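Local atomic coordinates of agglutinin (Narcissus pseudonarcissus, PDB entry 3DZW), a protein that binds mannose-containing glycans, among them alpha-1,3-linked mannobiose, and probably acts as a multivalent, four-chain lectin of the monocot mannose-binding family. Residues R51-M56 with V63-R68. Numbering follows the deposited sequence.
Sequences RCHLSM and VVYSPR. With MAN (alpha-D-mannopyranose), chain E.
His53 and Ser55 pair with Tyr65 and Val63 through backbone hydrogen bonds, making an antiparallel beta hairpin of strands 53-56 and 62-65, the central pair of one four-stranded sheet in the beta-prism II fold of monocot mannose-binding lectins. Two rings of bonds hold the ladder: His53 N to Tyr65 O (3.1 Å) is answered by Tyr65 N to His53 O, and Ser55 N to Val63 O (2.8 Å) by Val63 N to Ser55 O. Leu54 and Val64 form the non-hydrogen-bonded pair between them.

On the face carrying Leu54 and Val64, the contact is apolar and faces the prism interior, where both residues also touch Leu31 of another sheet. Leu54 CD1 meets Val64 CG2 at 3.8 Å, while Val64 CG1, anti to its backbone N (chi1 174°), packs against Cys52 CB. The Cys52 sulfur lies near Ser66 CA and Pro67 CD and closes a disulfide with Cys29, tying the hairpin to the turn between strands 21-25 and 31-35 of a second sheet.

On the other face, the His53 and Tyr65 rings are nearly parallel, planes at 21°, but slid apart until they barely overlap; the closer approach is His53 CE1 to Tyr65 CB, 3.5 Å. A chi1 of 72° sets the imidazole between its own backbone N and carbonyl carbon and leaves CE1 and NE2 beside Tyr65 CB. Its ND1 holds a water in the ring plane at 2.7 Å, and that water donates to Ser66 O. Val63 CG1 covers one face of the phenol toward its rim, and Ser55 CB sits at the ring edge.

Tyr65 carries the hairpin into a mannose pocket with Gln57, Asp59 and Asn61. Its hydroxyl, also hydrogen-bonded to Gln57 OE1, accepts a hydrogen bond from mannose O4, with Tyr65 OH and that O4 2.8 Å apart.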
loop_
_atom_site.group_PDB
_atom_site.type_symbol
_atom_site.label_atom_id
_atom_site.label_comp_id
_atom_site.label_asym_id
_atom_site.label_seq_id
_atom_site.Cartn_x
_atom_site.Cartn_y
_atom_site.Cartn_z
ATOM N N ARG A 51 -15.753 -15.073 18.599
ATOM C CA ARG A 51 -14.633 -15.529 17.709
ATOM C C ARG A 51 -15.050 -16.357 16.443
ATOM O O ARG A 51 -14.725 -17.548 16.322
ATOM C CB ARG A 51 -13.573 -16.307 18.519
ATOM C CG ARG A 51 -12.893 -15.470 19.602
ATOM C CD ARG A 51 -11.744 -16.228 20.270
ATOM N NE ARG A 51 -10.695 -16.610 19.303
ATOM C CZ ARG A 51 -9.687 -15.813 18.896
ATOM N NH1 ARG A 51 -8.799 -16.273 18.017
ATOM N NH2 ARG A 51 -9.565 -14.558 19.354
ATOM N N CYS A 52 -15.750 -15.698 15.527
ATOM C CA CYS A 52 -16.165 -16.297 14.275
ATOM C C CYS A 52 -15.093 -16.006 13.234
ATOM O O CYS A 52 -14.243 -15.144 13.459
ATOM C CB CYS A 52 -17.489 -15.713 13.813
ATOM S SG CYS A 52 -18.934 -16.082 14.873
ATOM N N HIS A 53 -15.117 -16.723 12.095
ATOM C CA HIS A 53 -14.144 -16.462 11.011
ATOM C C HIS A 53 -14.871 -16.333 9.666
ATOM O O HIS A 53 -15.961 -16.883 9.485
ATOM C CB HIS A 53 -13.036 -17.540 10.941
ATOM C CG HIS A 53 -13.494 -18.871 10.413
ATOM N ND1 HIS A 53 -13.998 -19.862 11.224
ATOM C CD2 HIS A 53 -13.494 -19.379 9.154
ATOM C CE1 HIS A 53 -14.298 -20.921 10.490
ATOM N NE2 HIS A 53 -14.004 -20.651 9.230
ATOM N N LEU A 54 -14.261 -15.580 8.740
ATOM C CA LEU A 54 -14.814 -15.354 7.399
ATOM C C LEU A 54 -14.056 -16.171 6.382
ATOM O O LEU A 54 -12.826 -16.173 6.387
ATOM C CB LEU A 54 -14.717 -13.876 7.034
ATOM C CG LEU A 54 -15.220 -13.455 5.650
ATOM C CD1 LEU A 54 -16.710 -13.716 5.515
ATOM C CD2 LEU A 54 -14.906 -11.984 5.390
ATOM N N SER A 55 -14.781 -16.851 5.489
ATOM C CA SER A 55 -14.148 -17.684 4.463
ATOM C C SER A 55 -14.640 -17.419 3.031
ATOM O O SER A 55 -15.842 -17.495 2.751
ATOM C CB SER A 55 -14.371 -19.170 4.789
ATOM O OG SER A 55 -13.793 -20.002 3.790
ATOM N N MET A 56 -13.693 -17.080 2.138
ATOM C CA MET A 56 -13.977 -16.903 0.721
ATOM C C MET A 56 -13.694 -18.283 0.160
ATOM O O MET A 56 -12.528 -18.688 0.032
ATOM C CB MET A 56 -13.091 -15.839 0.111
ATOM C CG MET A 56 -13.250 -15.578 -1.421
ATOM S SD MET A 56 -14.844 -14.910 -1.996
ATOM C CE MET A 56 -15.897 -16.351 -1.957
ATOM N N VAL A 63 -18.663 -16.876 3.297
ATOM C CA VAL A 63 -19.398 -17.332 4.501
ATOM C C VAL A 63 -18.757 -17.021 5.863
ATOM O O VAL A 63 -17.539 -17.110 6.025
ATOM C CB VAL A 63 -19.587 -18.884 4.438
ATOM C CG1 VAL A 63 -20.487 -19.386 5.578
ATOM C CG2 VAL A 63 -20.152 -19.316 3.076
ATOM N N VAL A 64 -19.605 -16.653 6.843
ATOM C CA VAL A 64 -19.167 -16.419 8.203
ATOM C C VAL A 64 -19.509 -17.689 8.995
ATOM O O VAL A 64 -20.678 -18.099 9.033
ATOM C CB VAL A 64 -19.852 -15.227 8.847
ATOM C CG1 VAL A 64 -19.463 -15.123 10.352
ATOM C CG2 VAL A 64 -19.507 -13.935 8.102
ATOM N N TYR A 65 -18.490 -18.314 9.605
ATOM C CA TYR A 65 -18.680 -19.549 10.406
ATOM C C TYR A 65 -18.524 -19.305 11.905
ATOM O O TYR A 65 -17.687 -18.509 12.333
ATOM C CB TYR A 65 -17.700 -20.649 9.969
ATOM C CG TYR A 65 -18.022 -21.296 8.638
ATOM C CD1 TYR A 65 -18.939 -22.336 8.562
ATOM C CD2 TYR A 65 -17.388 -20.887 7.460
ATOM C CE1 TYR A 65 -19.244 -22.951 7.350
ATOM C CE2 TYR A 65 -17.683 -21.499 6.231
ATOM C CZ TYR A 65 -18.621 -22.535 6.190
ATOM O OH TYR A 65 -18.933 -23.154 4.992
ATOM N N SER A 66 -19.331 -20.016 12.697
ATOM C CA SER A 66 -19.289 -19.920 14.139
ATOM C C SER A 66 -18.103 -20.714 14.660
ATOM O O SER A 66 -17.488 -21.458 13.901
ATOM C CB SER A 66 -20.561 -20.492 14.733
ATOM O OG SER A 66 -20.597 -21.901 14.564
ATOM N N PRO A 67 -17.745 -20.540 15.971
ATOM C CA PRO A 67 -16.652 -21.343 16.536
ATOM C C PRO A 67 -16.894 -22.890 16.407
ATOM O O PRO A 67 -15.927 -23.662 16.442
ATOM C CB PRO A 67 -16.608 -20.906 18.012
ATOM C CG PRO A 67 -17.873 -20.173 18.247
ATOM C CD PRO A 67 -18.258 -19.571 16.952
ATOM N N ARG A 68 -18.174 -23.318 16.282
ATOM C CA ARG A 68 -18.497 -24.761 16.081
ATOM C C ARG A 68 -18.608 -25.131 14.570
ATOM O O ARG A 68 -19.155 -26.185 14.218
ATOM C CB ARG A 68 -19.772 -25.210 16.849
ATOM C CG ARG A 68 -19.580 -25.373 18.380
ATOM C CD ARG A 68 -19.706 -24.098 19.145
ATOM N NE ARG A 68 -21.110 -23.666 19.232
ATOM C CZ ARG A 68 -22.004 -24.136 20.128
ATOM N NH1 ARG A 68 -21.659 -25.083 21.021
ATOM N NH2 ARG A 68 -23.255 -23.673 20.121
HETATM C C1 MAN E . -23.311 -23.483 0.308
HETATM C C2 MAN E . -21.831 -24.066 0.476
HETATM C C3 MAN E . -21.485 -24.440 1.903
HETATM C C4 MAN E . -21.897 -23.331 2.870
HETATM C C5 MAN E . -23.396 -22.996 2.759
HETATM C C6 MAN E . -23.768 -21.838 3.665
HETATM O O1 MAN E . -24.349 -24.362 -0.358
HETATM O O2 MAN E . -20.940 -23.091 0.018
HETATM O O3 MAN E . -20.090 -24.652 2.000
HETATM O O4 MAN E . -21.606 -23.718 4.200
HETATM O O5 MAN E . -23.778 -22.610 1.445
HETATM O O6 MAN E . -25.106 -21.439 3.394
HETATM O O HOH W 1 -14.560 -20.229 13.794
#